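Local coordinates for protein TRAP dicarboxylate transporter-DctP subunit (Marinobacter aquaeolei, PDB 4PFI) that probably captures a small organic solute, perhaps a dicarboxylate, in the periplasm and delivers it to a TRAP-type membrane transporter, at residues A[103-115]-A[136-149]. Residues are numbered along the deposited sequence; the frame is centred on the assembly and turned at random.
Sequences HLADTVPETGLFN and FISAFEPAYHNAGL
Phe140 reaches across from helix 134-145 and sets the edge of its ring against the 3-10 segment 109-115, with CE1 3.5 Å from Glu110 O and 3.7 Å from Glu110 CB. A flat ring suits this place, for its thin rim fits against the backbone while CZ lies near Leu113 CD2 and Phe114 CE2, and CE2 near Phe114 CZ. The Phe114 ring runs nearly parallel to it, planes at 16°, but the two are slid so far apart that they barely overlap. Phe136 completes the cluster: its rim receives Leu113 CD2 at CZ (3.6 Å) and, in the plane of the ring, Phe114 CZ at CE2. Outside the two segments, Phe154 of strand 149-164 meets Phe140 edge-to-face. Val108 CG1 lies over one face of Tyr144 toward the rim, while Leu104 CD1 and the Thr111 methyl come up to its hydroxyl end, CG2 to OH 3.3 Å. Thr111 turns its two branches to different uses: OG1 bonds to Val108 O at 2.8 Å, and CG2 is left to pack on Tyr144. In the two-lobed fold of these solute-binding proteins, the contact joins the end of helix 101-104 and the segment after it to the helix that leads into the long strand 149-164. That helix ends in a Schellman motif, with Gly148 at positive phi as the C-prime residue, Leu149 N bonded to Tyr144 O and Gly148 N to His145 O. Here, toward solvent, the packing thins to small groups: Ala147 CB touches Val108 CG2 at 3.9 Å and the CB of exposed Thr107. Ala143 brings only a methyl, small enough for Val108 CG1 to approach; the bend of Glu110 (chi2 72°) brings its OE1 into contact with Ala143 CB at 3.2 Å, and no hydrogen bond crosses between the segments.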
loop_
_atom_site.group_PDB
_atom_site.type_symbol
_atom_site.label_atom_id
_atom_site.label_comp_id
_atom_site.label_asym_id
_atom_site.label_seq_id
_atom_site.Cartn_x
_atom_site.Cartn_y
_atom_site.Cartn_z
ATOM N N HIS A 103 -1.614 -5.017 -7.444
ATOM C CA HIS A 103 -2.289 -4.881 -8.741
ATOM C C HIS A 103 -1.341 -4.537 -9.896
ATOM O O HIS A 103 -1.760 -4.473 -11.052
ATOM C CB HIS A 103 -3.374 -3.797 -8.649
ATOM C CG HIS A 103 -4.574 -4.220 -7.870
ATOM N ND1 HIS A 103 -4.892 -3.677 -6.638
ATOM C CD2 HIS A 103 -5.524 -5.152 -8.123
ATOM C CE1 HIS A 103 -5.985 -4.250 -6.177
ATOM N NE2 HIS A 103 -6.394 -5.152 -7.060
ATOM N N LEU A 104 -0.074 -4.309 -9.565
ATOM C CA LEU A 104 0.922 -3.833 -10.521
ATOM C C LEU A 104 2.074 -4.814 -10.722
ATOM O O LEU A 104 2.878 -4.624 -11.618
ATOM C CB LEU A 104 1.523 -2.519 -10.013
ATOM C CG LEU A 104 0.671 -1.256 -9.987
ATOM C CD1 LEU A 104 1.483 -0.125 -9.328
ATOM C CD2 LEU A 104 0.269 -0.895 -11.397
ATOM N N ALA A 105 2.156 -5.847 -9.889
ATOM C CA ALA A 105 3.348 -6.701 -9.813
ATOM C C ALA A 105 3.720 -7.439 -11.115
ATOM O O ALA A 105 4.891 -7.748 -11.331
ATOM C CB ALA A 105 3.201 -7.717 -8.663
ATOM N N ASP A 106 2.745 -7.726 -11.977
ATOM C CA ASP A 106 3.033 -8.441 -13.221
ATOM C C ASP A 106 3.407 -7.490 -14.345
ATOM O O ASP A 106 3.948 -7.906 -15.367
ATOM C CB ASP A 106 1.838 -9.292 -13.640
ATOM C CG ASP A 106 1.750 -10.598 -12.864
ATOM O OD1 ASP A 106 2.786 -11.298 -12.721
ATOM O OD2 ASP A 106 0.638 -10.922 -12.385
ATOM N N THR A 107 3.128 -6.208 -14.155
ATOM C CA THR A 107 3.453 -5.204 -15.161
ATOM C C THR A 107 4.594 -4.277 -14.692
ATOM O O THR A 107 5.486 -3.940 -15.478
ATOM C CB THR A 107 2.197 -4.370 -15.526
ATOM O OG1 THR A 107 1.561 -3.910 -14.322
ATOM C CG2 THR A 107 1.205 -5.204 -16.293
ATOM N N VAL A 108 4.559 -3.888 -13.412
ATOM C CA VAL A 108 5.545 -2.981 -12.813
ATOM C C VAL A 108 6.169 -3.578 -11.541
ATOM O O VAL A 108 5.862 -3.144 -10.424
ATOM C CB VAL A 108 4.882 -1.645 -12.422
ATOM C CG1 VAL A 108 5.928 -0.598 -12.138
ATOM C CG2 VAL A 108 3.933 -1.191 -13.518
ATOM N N PRO A 109 7.064 -4.559 -11.710
ATOM C CA PRO A 109 7.662 -5.338 -10.615
ATOM C C PRO A 109 8.468 -4.490 -9.635
ATOM O O PRO A 109 8.723 -4.924 -8.512
ATOM C CB PRO A 109 8.592 -6.320 -11.336
ATOM C CG PRO A 109 8.231 -6.230 -12.807
ATOM C CD PRO A 109 7.680 -4.863 -13.011
ATOM N N GLU A 110 8.843 -3.290 -10.055
ATOM C CA GLU A 110 9.653 -2.401 -9.239
ATOM C C GLU A 110 8.881 -1.971 -7.991
ATOM O O GLU A 110 9.477 -1.601 -6.979
ATOM C CB GLU A 110 10.068 -1.172 -10.063
ATOM C CG GLU A 110 10.987 -1.523 -11.239
ATOM C CD GLU A 110 10.276 -2.257 -12.382
ATOM O OE1 GLU A 110 9.072 -2.001 -12.609
ATOM O OE2 GLU A 110 10.920 -3.091 -13.062
ATOM N N THR A 111 7.553 -2.007 -8.068
ATOM C CA THR A 111 6.733 -1.635 -6.916
ATOM C C THR A 111 6.907 -2.652 -5.775
ATOM O O THR A 111 6.561 -2.361 -4.635
ATOM C CB THR A 111 5.239 -1.464 -7.291
ATOM O OG1 THR A 111 4.741 -2.655 -7.915
ATOM C CG2 THR A 111 5.055 -0.296 -8.245
ATOM N N GLY A 112 7.474 -3.826 -6.078
ATOM C CA GLY A 112 7.815 -4.786 -5.042
ATOM C C GLY A 112 8.697 -4.181 -3.956
ATOM O O GLY A 112 8.711 -4.641 -2.826
ATOM N N LEU A 113 9.458 -3.155 -4.309
ATOM C CA LEU A 113 10.250 -2.428 -3.334
ATOM C C LEU A 113 9.437 -2.119 -2.068
ATOM O O LEU A 113 9.962 -2.191 -0.970
ATOM C CB LEU A 113 10.742 -1.116 -3.953
ATOM C CG LEU A 113 11.591 -0.196 -3.071
ATOM C CD1 LEU A 113 13.054 -0.645 -3.074
ATOM C CD2 LEU A 113 11.458 1.286 -3.543
ATOM N N PHE A 114 8.161 -1.782 -2.239
ATOM C CA PHE A 114 7.306 -1.344 -1.138
ATOM C C PHE A 114 6.788 -2.461 -0.251
ATOM O O PHE A 114 6.188 -2.186 0.788
ATOM C CB PHE A 114 6.113 -0.533 -1.679
ATOM C CG PHE A 114 6.522 0.718 -2.364
ATOM C CD1 PHE A 114 7.208 1.698 -1.662
ATOM C CD2 PHE A 114 6.280 0.895 -3.721
ATOM C CE1 PHE A 114 7.626 2.867 -2.305
ATOM C CE2 PHE A 114 6.686 2.059 -4.366
ATOM C CZ PHE A 114 7.368 3.053 -3.649
ATOM N N ASN A 115 6.999 -3.709 -0.654
ATOM C CA ASN A 115 6.684 -4.848 0.213
ATOM C C ASN A 115 7.931 -5.458 0.884
ATOM O O ASN A 115 7.807 -6.436 1.610
ATOM C CB ASN A 115 5.933 -5.951 -0.539
ATOM C CG ASN A 115 4.680 -5.461 -1.265
ATOM O OD1 ASN A 115 4.380 -5.933 -2.368
ATOM N ND2 ASN A 115 3.945 -4.533 -0.663
ATOM N N PHE A 136 13.280 10.064 -6.687
ATOM C CA PHE A 136 12.723 8.752 -6.363
ATOM C C PHE A 136 11.516 8.486 -7.261
ATOM O O PHE A 136 11.399 7.415 -7.860
ATOM C CB PHE A 136 12.320 8.690 -4.894
ATOM C CG PHE A 136 11.844 7.344 -4.454
ATOM C CD1 PHE A 136 12.754 6.338 -4.151
ATOM C CD2 PHE A 136 10.486 7.082 -4.323
ATOM C CE1 PHE A 136 12.322 5.085 -3.743
ATOM C CE2 PHE A 136 10.042 5.827 -3.907
ATOM C CZ PHE A 136 10.964 4.829 -3.616
ATOM N N ILE A 137 10.634 9.473 -7.383
ATOM C CA ILE A 137 9.481 9.329 -8.256
ATOM C C ILE A 137 9.956 9.041 -9.679
ATOM O O ILE A 137 9.494 8.098 -10.319
ATOM C CB ILE A 137 8.601 10.602 -8.245
ATOM C CG1 ILE A 137 7.991 10.805 -6.850
ATOM C CG2 ILE A 137 7.506 10.518 -9.327
ATOM C CD1 ILE A 137 6.960 11.943 -6.768
ATOM N N SER A 138 10.897 9.846 -10.162
ATOM C CA SER A 138 11.351 9.742 -11.540
ATOM C C SER A 138 11.960 8.369 -11.830
ATOM O O SER A 138 11.822 7.850 -12.935
ATOM C CB SER A 138 12.345 10.865 -11.882
ATOM O OG SER A 138 13.424 10.902 -10.967
ATOM N N ALA A 139 12.623 7.773 -10.846
ATOM C CA ALA A 139 13.189 6.434 -11.028
ATOM C C ALA A 139 12.096 5.394 -11.368
ATOM O O ALA A 139 12.370 4.361 -11.985
ATOM C CB ALA A 139 13.995 6.007 -9.783
ATOM N N PHE A 140 10.855 5.694 -10.999
ATOM C CA PHE A 140 9.758 4.769 -11.204
ATOM C C PHE A 140 8.984 5.065 -12.456
ATOM O O PHE A 140 8.380 4.164 -13.032
ATOM C CB PHE A 140 8.793 4.843 -10.025
ATOM C CG PHE A 140 9.110 3.896 -8.927
ATOM C CD1 PHE A 140 8.722 2.572 -9.014
ATOM C CD2 PHE A 140 9.762 4.332 -7.795
ATOM C CE1 PHE A 140 8.986 1.689 -7.982
ATOM C CE2 PHE A 140 10.026 3.461 -6.759
ATOM C CZ PHE A 140 9.636 2.130 -6.847
ATOM N N GLU A 141 8.975 6.334 -12.852
ATOM C CA GLU A 141 8.182 6.794 -14.001
ATOM C C GLU A 141 8.290 5.913 -15.250
ATOM O O GLU A 141 7.282 5.591 -15.861
ATOM C CB GLU A 141 8.542 8.239 -14.370
ATOM C CG GLU A 141 7.810 9.295 -13.561
ATOM C CD GLU A 141 8.166 10.725 -13.981
ATOM O OE1 GLU A 141 8.267 11.003 -15.207
ATOM O OE2 GLU A 141 8.357 11.571 -13.078
ATOM N N PRO A 142 9.515 5.545 -15.650
ATOM C CA PRO A 142 9.711 4.717 -16.848
ATOM C C PRO A 142 9.051 3.342 -16.718
ATOM O O PRO A 142 8.451 2.872 -17.684
ATOM C CB PRO A 142 11.236 4.582 -16.934
ATOM C CG PRO A 142 11.771 5.735 -16.161
ATOM C CD PRO A 142 10.799 5.939 -15.047
ATOM N N ALA A 143 9.146 2.714 -15.543
ATOM C CA ALA A 143 8.553 1.393 -15.342
ATOM C C ALA A 143 7.040 1.466 -15.528
ATOM O O ALA A 143 6.421 0.553 -16.080
ATOM C CB ALA A 143 8.904 0.852 -13.969
ATOM N N TYR A 144 6.453 2.572 -15.082
ATOM C CA TYR A 144 5.018 2.790 -15.216
ATOM C C TYR A 144 4.612 3.074 -16.657
ATOM O O TYR A 144 3.574 2.588 -17.124
ATOM C CB TYR A 144 4.577 3.958 -14.336
ATOM C CG TYR A 144 4.279 3.568 -12.905
ATOM C CD1 TYR A 144 5.295 3.481 -11.973
ATOM C CD2 TYR A 144 2.984 3.294 -12.490
ATOM C CE1 TYR A 144 5.044 3.136 -10.691
ATOM C CE2 TYR A 144 2.719 2.949 -11.191
ATOM C CZ TYR A 144 3.761 2.873 -10.298
ATOM O OH TYR A 144 3.566 2.544 -8.993
ATOM N N HIS A 145 5.423 3.889 -17.340
ATOM C CA HIS A 145 5.197 4.234 -18.741
ATOM C C HIS A 145 5.208 2.953 -19.536
ATOM O O HIS A 145 4.352 2.732 -20.380
ATOM C CB HIS A 145 6.275 5.183 -19.267
ATOM C CG HIS A 145 6.082 6.615 -18.863
ATOM N ND1 HIS A 145 4.899 7.297 -19.064
ATOM C CD2 HIS A 145 6.936 7.507 -18.300
ATOM C CE1 HIS A 145 5.028 8.538 -18.629
ATOM N NE2 HIS A 145 6.252 8.691 -18.157
ATOM N N ASN A 146 6.166 2.091 -19.223
ATOM C CA ASN A 146 6.274 0.777 -19.850
ATOM C C ASN A 146 4.978 -0.037 -19.744
ATOM O O ASN A 146 4.756 -0.953 -20.529
ATOM C CB ASN A 146 7.441 0.005 -19.226
ATOM C CG ASN A 146 7.784 -1.257 -19.984
ATOM O OD1 ASN A 146 7.343 -2.349 -19.616
ATOM N ND2 ASN A 146 8.592 -1.123 -21.039
ATOM N N ALA A 147 4.130 0.294 -18.773
ATOM C CA ALA A 147 2.820 -0.354 -18.614
ATOM C C ALA A 147 1.696 0.554 -19.119
ATOM O O ALA A 147 0.513 0.254 -18.933
ATOM C CB ALA A 147 2.577 -0.739 -17.137
ATOM N N GLY A 148 2.087 1.659 -19.759
ATOM C CA GLY A 148 1.169 2.650 -20.300
ATOM C C GLY A 148 0.479 3.515 -19.253
ATOM O O GLY A 148 -0.690 3.877 -19.407
ATOM N N LEU A 149 1.205 3.868 -18.199
ATOM C CA LEU A 149 0.623 4.646 -17.116
ATOM C C LEU A 149 1.476 5.856 -16.745
ATOM O O LEU A 149 2.705 5.802 -16.752
ATOM C CB LEU A 149 0.399 3.759 -15.879
ATOM C CG LEU A 149 -0.682 2.681 -16.006
ATOM C CD1 LEU A 149 -0.640 1.735 -14.812
ATOM C CD2 LEU A 149 -2.059 3.308 -16.155
#